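Local coordinates for GTP-binding protein (Pyrococcus horikoshii, PDB 1WXQ), which is of unknown cellular role but probably binds GTP and hydrolyses nucleoside triphosphates, as expected of an Obg-like GTPase, at residues P59-Y64 / H341-K346; P216-A221 / G243-P248. All coordinates share one frame; numbering follows the deposited sequence.

Contact 1 and contact 2 sit in different parts of the chain's architecture, their centres about 26 Å apart and their nearest atoms about 8 Å apart, so they do not touch. Along the chain the order is 59-64, 216-221, 243-248 and 341-346: both halves of contact 2 fall between those of contact 1. Contact 2 pairs two neighbouring parallel strands within the mixed sheet of the G domain. Contact 1 sets a loop of that domain, just before strand 64-65 of the same sheet, against the residues leading into strand 343-346 of the TGS domain. Contact 1 therefore joins two domains, whereas contact 2 builds one. L317 touches P216, and its carbonyl O accepts a hydrogen bond from K346.

Contact 1: residues P59-Y64 / H341-K346; sequences PQNYEY and HVFLMK
H341 and N61 lie against each other where a loop of the G domain meets the residues leading into strand 343-346, in the TGS part of the chain, and they bury more surface here than any other pair of residues. The two flat groups stand almost perpendicular, amide and imidazole planes 89° apart, and N61 CB lies 3.8 Å from H341 CD2. N61 CG sits between its own backbone N and carbonyl carbon (chi1 52°), which swings the amide across the H341 backbone to V342. An asparagine suits this place because its short side chain lets the amide lie beside the H341-V342 peptide, though its exact setting is uncertain at 2.6 Å resolution.

Q60 approaches the far end of the imidazole. Its side chain runs extended beyond CG, and NE2 comes to 3.6 Å from H341 NE2, the amide tilted 55° to the ring. With an alanine in place of H341, the Q60 amide and N61 CB would probably lose the flat partner they lie against, leaving a gap beside the loop and the glutamine free to turn.

Deeper in, the contact is apolar. V342 CG1 lies 3.6 Å from Y62 CB and 3.8 Å from Y62 CG, while P59 CB, from within the same loop, sits over one face of the tyrosine ring, toward its margin. V342 also touches I71 of strand 68-77 and Y323 of strand 319-325, so this branched residue meets a strand of each sheet. The tyrosine's hydroxyl is bonded to L339 O, and a backbone bond links Q60 with P340, just before H341.

No clear hydrogen bond runs between 59-64 and 341-346 themselves; the chemistry implies an interdomain seam that rests largely on packing, with hydrogen bonds at the adjoining L339 and P340.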
loop_
_atom_site.group_PDB
_atom_site.type_symbol
_atom_site.label_atom_id
_atom_site.label_comp_id
_atom_site.label_asym_id
_atom_site.label_seq_id
_atom_site.Cartn_x
_atom_site.Cartn_y
_atom_site.Cartn_z
ATOM N N PRO A 59 -15.679 14.845 -11.241
ATOM C CA PRO A 59 -14.831 13.654 -11.151
ATOM C C PRO A 59 -15.164 12.528 -12.117
ATOM O O PRO A 59 -16.329 12.286 -12.425
ATOM C CB PRO A 59 -15.002 13.230 -9.696
ATOM C CG PRO A 59 -16.423 13.587 -9.435
ATOM C CD PRO A 59 -16.505 14.977 -10.029
ATOM N N GLN A 60 -14.126 11.834 -12.577
ATOM C CA GLN A 60 -14.294 10.728 -13.505
ATOM C C GLN A 60 -13.595 9.463 -13.013
ATOM O O GLN A 60 -14.199 8.385 -12.995
ATOM C CB GLN A 60 -13.775 11.119 -14.890
ATOM C CG GLN A 60 -14.327 12.448 -15.389
ATOM C CD GLN A 60 -14.243 12.597 -16.900
ATOM O OE1 GLN A 60 -14.608 13.642 -17.454
ATOM N NE2 GLN A 60 -13.767 11.551 -17.578
ATOM N N ASN A 61 -12.331 9.578 -12.608
ATOM C CA ASN A 61 -11.702 8.346 -12.151
ATOM C C ASN A 61 -11.892 8.153 -10.645
ATOM O O ASN A 61 -11.625 7.100 -10.081
ATOM C CB ASN A 61 -10.226 8.386 -12.551
ATOM C CG ASN A 61 -9.604 9.674 -12.078
ATOM O OD1 ASN A 61 -10.213 10.460 -11.356
ATOM N ND2 ASN A 61 -8.353 9.899 -12.516
ATOM N N TYR A 62 -12.340 9.236 -9.982
ATOM C CA TYR A 62 -12.549 9.160 -8.542
ATOM C C TYR A 62 -13.945 9.613 -8.109
ATOM O O TYR A 62 -14.941 9.409 -8.789
ATOM C CB TYR A 62 -11.485 10.050 -7.899
ATOM C CG TYR A 62 -11.752 11.476 -8.230
ATOM C CD1 TYR A 62 -11.616 11.921 -9.542
ATOM C CD2 TYR A 62 -12.091 12.382 -7.225
ATOM C CE1 TYR A 62 -11.824 13.258 -9.849
ATOM C CE2 TYR A 62 -12.286 13.721 -7.530
ATOM C CZ TYR A 62 -12.149 14.159 -8.834
ATOM O OH TYR A 62 -12.357 15.487 -9.148
ATOM N N GLU A 63 -13.999 10.215 -6.906
ATOM C CA GLU A 63 -15.283 10.670 -6.384
ATOM C C GLU A 63 -15.104 11.757 -5.320
ATOM O O GLU A 63 -14.279 11.652 -4.422
ATOM C CB GLU A 63 -16.008 9.463 -5.781
ATOM C CG GLU A 63 -17.169 9.868 -4.872
ATOM C CD GLU A 63 -17.704 8.644 -4.164
ATOM O OE1 GLU A 63 -17.517 7.546 -4.669
ATOM O OE2 GLU A 63 -18.315 8.800 -3.108
ATOM N N TYR A 64 -15.962 12.764 -5.478
ATOM C CA TYR A 64 -15.992 13.888 -4.544
ATOM C C TYR A 64 -16.896 13.523 -3.381
ATOM O O TYR A 64 -17.820 12.723 -3.537
ATOM C CB TYR A 64 -16.536 15.154 -5.211
ATOM C CG TYR A 64 -16.234 16.420 -4.434
ATOM C CD1 TYR A 64 -17.120 17.495 -4.436
ATOM C CD2 TYR A 64 -15.043 16.552 -3.716
ATOM C CE1 TYR A 64 -16.828 18.671 -3.739
ATOM C CE2 TYR A 64 -14.742 17.718 -3.021
ATOM C CZ TYR A 64 -15.637 18.773 -3.033
ATOM O OH TYR A 64 -15.347 19.925 -2.338
ATOM N N HIS A 341 -9.496 14.096 -13.457
ATOM C CA HIS A 341 -8.789 12.927 -12.935
ATOM C C HIS A 341 -7.758 13.196 -11.853
ATOM O O HIS A 341 -7.229 14.300 -11.724
ATOM C CB HIS A 341 -8.107 12.163 -14.067
ATOM C CG HIS A 341 -9.010 11.854 -15.212
ATOM N ND1 HIS A 341 -9.322 12.781 -16.181
ATOM C CD2 HIS A 341 -9.677 10.722 -15.540
ATOM C CE1 HIS A 341 -10.141 12.233 -17.061
ATOM N NE2 HIS A 341 -10.373 10.985 -16.696
ATOM N N VAL A 342 -7.481 12.147 -11.085
ATOM C CA VAL A 342 -6.508 12.202 -10.008
ATOM C C VAL A 342 -5.600 10.997 -10.126
ATOM O O VAL A 342 -6.062 9.884 -10.377
ATOM C CB VAL A 342 -7.182 12.139 -8.619
ATOM C CG1 VAL A 342 -8.045 10.887 -8.517
ATOM C CG2 VAL A 342 -6.123 12.127 -7.531
ATOM N N PHE A 343 -4.308 11.212 -9.931
ATOM C CA PHE A 343 -3.369 10.104 -9.997
ATOM C C PHE A 343 -2.499 9.993 -8.750
ATOM O O PHE A 343 -2.055 10.992 -8.175
ATOM C CB PHE A 343 -2.501 10.227 -11.254
ATOM C CG PHE A 343 -3.263 9.986 -12.531
ATOM C CD1 PHE A 343 -3.615 8.698 -12.915
ATOM C CD2 PHE A 343 -3.676 11.054 -13.324
ATOM C CE1 PHE A 343 -4.372 8.473 -14.074
ATOM C CE2 PHE A 343 -4.436 10.841 -14.484
ATOM C CZ PHE A 343 -4.782 9.550 -14.857
ATOM N N LEU A 344 -2.302 8.757 -8.314
ATOM C CA LEU A 344 -1.462 8.471 -7.170
ATOM C C LEU A 344 -0.043 8.404 -7.749
ATOM O O LEU A 344 0.295 7.477 -8.489
ATOM C CB LEU A 344 -1.858 7.118 -6.564
ATOM C CG LEU A 344 -3.120 6.915 -5.701
ATOM C CD1 LEU A 344 -3.159 5.545 -5.014
ATOM C CD2 LEU A 344 -3.166 8.038 -4.673
HETATM N N MSE A 345 0.768 9.409 -7.445
HETATM C CA MSE A 345 2.145 9.463 -7.914
HETATM C C MSE A 345 3.097 9.131 -6.764
HETATM O O MSE A 345 2.827 9.459 -5.612
HETATM C CB MSE A 345 2.479 10.866 -8.423
HETATM C CG MSE A 345 1.512 11.400 -9.463
HETATM SE SE MSE A 345 1.281 10.132 -10.883
HETATM C CE MSE A 345 3.042 10.297 -11.688
ATOM N N LYS A 346 4.213 8.494 -7.086
ATOM C CA LYS A 346 5.192 8.188 -6.079
ATOM C C LYS A 346 5.964 9.448 -5.773
ATOM O O LYS A 346 6.269 10.248 -6.647
ATOM C CB LYS A 346 6.132 7.122 -6.640
ATOM C CG LYS A 346 7.320 6.853 -5.717
ATOM C CD LYS A 346 6.993 5.819 -4.637
ATOM C CE LYS A 346 8.163 5.588 -3.676
ATOM N NZ LYS A 346 7.842 4.489 -2.766
#

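Contact 2: residues P216-A221 / G243-P248; sequences PMVIAA and GYIVIP
I219 O accepts the backbone N-H of I247 at 3.0 Å, nearly straight, and also meets the CA-H of V246, whose CA lies 3.4 Å away. Strands 217-221 and 245-248 run parallel here, joined through helix 229-241 as the beta-alpha-beta crossover of a P-loop GTPase fold. I219 N in turn donates its N-H to I245 O at 2.9 Å. An NKAD sequence begins just past A221, consistent with the G4 motif that reads guanine in this family.

Side chains alternate between the faces of the sheet. V218 packs on V312 of helix 305-316, while I245 and I247 lie against R311 of the same helix; beta-branched residues suit a strand. On the other face I219, A221 and V246 lie under helices 127-147 and 229-241; A221 is small enough to fit beside L235, with its CB 3.9 Å from V246 CG1.

Y244, just before strand 245-248, packs against I219 and M217. With I219 CG1 anti to the carbonyl carbon (chi1 -51°) and the chain extended beyond it, CD1 is carried to Y244, 3.5 Å from its CG. M217, a selenomethionine, brings CG to the ring's edge, while the phenol hydroxyl is bonded to E135.

P248 has no N-H to give, and the pairing needs none from it; it meets A221 O through its CA-H. A221 N bonds to I247 O at 2.9 Å, from 39° above the carbonyl plane.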
loop_
_atom_site.group_PDB
_atom_site.type_symbol
_atom_site.label_atom_id
_atom_site.label_comp_id
_atom_site.label_asym_id
_atom_site.label_seq_id
_atom_site.Cartn_x
_atom_site.Cartn_y
_atom_site.Cartn_z
ATOM N N PRO A 216 5.987 -4.570 1.558
ATOM C CA PRO A 216 5.893 -3.822 2.808
ATOM C C PRO A 216 4.486 -3.986 3.334
ATOM O O PRO A 216 3.532 -4.134 2.563
ATOM C CB PRO A 216 6.170 -2.392 2.365
ATOM C CG PRO A 216 5.515 -2.351 1.029
ATOM C CD PRO A 216 5.947 -3.659 0.402
HETATM N N MSE A 217 4.332 -3.965 4.644
HETATM C CA MSE A 217 2.994 -4.129 5.172
HETATM C C MSE A 217 2.625 -3.278 6.354
HETATM O O MSE A 217 3.474 -2.684 7.012
HETATM C CB MSE A 217 2.729 -5.600 5.496
HETATM C CG MSE A 217 3.874 -6.387 6.123
HETATM SE SE MSE A 217 3.332 -8.263 6.294
HETATM C CE MSE A 217 4.913 -9.091 5.553
ATOM N N VAL A 218 1.323 -3.175 6.567
ATOM C CA VAL A 218 0.802 -2.444 7.695
ATOM C C VAL A 218 0.021 -3.484 8.476
ATOM O O VAL A 218 -0.676 -4.323 7.901
ATOM C CB VAL A 218 -0.119 -1.290 7.280
ATOM C CG1 VAL A 218 -0.833 -0.725 8.514
ATOM C CG2 VAL A 218 0.699 -0.197 6.619
ATOM N N ILE A 219 0.157 -3.427 9.791
ATOM C CA ILE A 219 -0.508 -4.373 10.646
ATOM C C ILE A 219 -1.797 -3.820 11.259
ATOM O O ILE A 219 -1.802 -2.779 11.908
ATOM C CB ILE A 219 0.465 -4.825 11.745
ATOM C CG1 ILE A 219 1.768 -5.268 11.082
ATOM C CG2 ILE A 219 -0.153 -5.960 12.571
ATOM C CD1 ILE A 219 2.857 -5.645 12.043
ATOM N N ALA A 220 -2.893 -4.522 11.030
ATOM C CA ALA A 220 -4.167 -4.113 11.590
ATOM C C ALA A 220 -4.397 -4.965 12.830
ATOM O O ALA A 220 -4.662 -6.163 12.715
ATOM C CB ALA A 220 -5.288 -4.339 10.585
ATOM N N ALA A 221 -4.253 -4.358 14.012
ATOM C CA ALA A 221 -4.471 -5.072 15.269
ATOM C C ALA A 221 -5.987 -5.050 15.439
ATOM O O ALA A 221 -6.540 -4.172 16.093
ATOM C CB ALA A 221 -3.784 -4.344 16.417
ATOM N N GLY A 243 10.075 -1.883 12.437
ATOM C CA GLY A 243 9.779 -1.350 11.119
ATOM C C GLY A 243 8.361 -1.605 10.631
ATOM O O GLY A 243 8.102 -1.604 9.418
ATOM N N TYR A 244 7.442 -1.816 11.571
ATOM C CA TYR A 244 6.040 -2.063 11.244
ATOM C C TYR A 244 5.107 -1.011 11.816
ATOM O O TYR A 244 5.253 -0.598 12.963
ATOM C CB TYR A 244 5.588 -3.416 11.782
ATOM C CG TYR A 244 5.976 -4.596 10.935
ATOM C CD1 TYR A 244 5.414 -4.788 9.666
ATOM C CD2 TYR A 244 6.882 -5.540 11.409
ATOM C CE1 TYR A 244 5.744 -5.895 8.896
ATOM C CE2 TYR A 244 7.225 -6.649 10.647
ATOM C CZ TYR A 244 6.653 -6.826 9.391
ATOM O OH TYR A 244 6.980 -7.937 8.638
ATOM N N ILE A 245 4.147 -0.584 11.005
ATOM C CA ILE A 245 3.141 0.373 11.437
ATOM C C ILE A 245 1.948 -0.435 11.958
ATOM O O ILE A 245 1.401 -1.264 11.232
ATOM C CB ILE A 245 2.659 1.235 10.262
ATOM C CG1 ILE A 245 3.800 2.136 9.786
ATOM C CG2 ILE A 245 1.417 2.020 10.671
ATOM C CD1 ILE A 245 3.436 2.997 8.583
ATOM N N VAL A 246 1.541 -0.204 13.202
ATOM C CA VAL A 246 0.408 -0.948 13.758
ATOM C C VAL A 246 -0.741 -0.079 14.214
ATOM O O VAL A 246 -0.566 0.805 15.039
ATOM C CB VAL A 246 0.798 -1.788 14.974
ATOM C CG1 VAL A 246 -0.433 -2.495 15.500
ATOM C CG2 VAL A 246 1.871 -2.778 14.603
ATOM N N ILE A 247 -1.930 -0.372 13.713
ATOM C CA ILE A 247 -3.103 0.411 14.063
ATOM C C ILE A 247 -4.270 -0.435 14.605
ATOM O O ILE A 247 -4.648 -1.456 14.024
ATOM C CB ILE A 247 -3.520 1.237 12.815
ATOM C CG1 ILE A 247 -2.385 2.226 12.495
ATOM C CG2 ILE A 247 -4.862 1.951 13.036
ATOM C CD1 ILE A 247 -2.416 2.777 11.068
ATOM N N PRO A 248 -4.819 -0.044 15.769
ATOM C CA PRO A 248 -5.945 -0.797 16.343
ATOM C C PRO A 248 -7.096 -0.732 15.356
ATOM O O PRO A 248 -7.201 0.221 14.578
ATOM C CB PRO A 248 -6.225 -0.070 17.658
ATOM C CG PRO A 248 -5.655 1.286 17.448
ATOM C CD PRO A 248 -4.396 1.034 16.675
#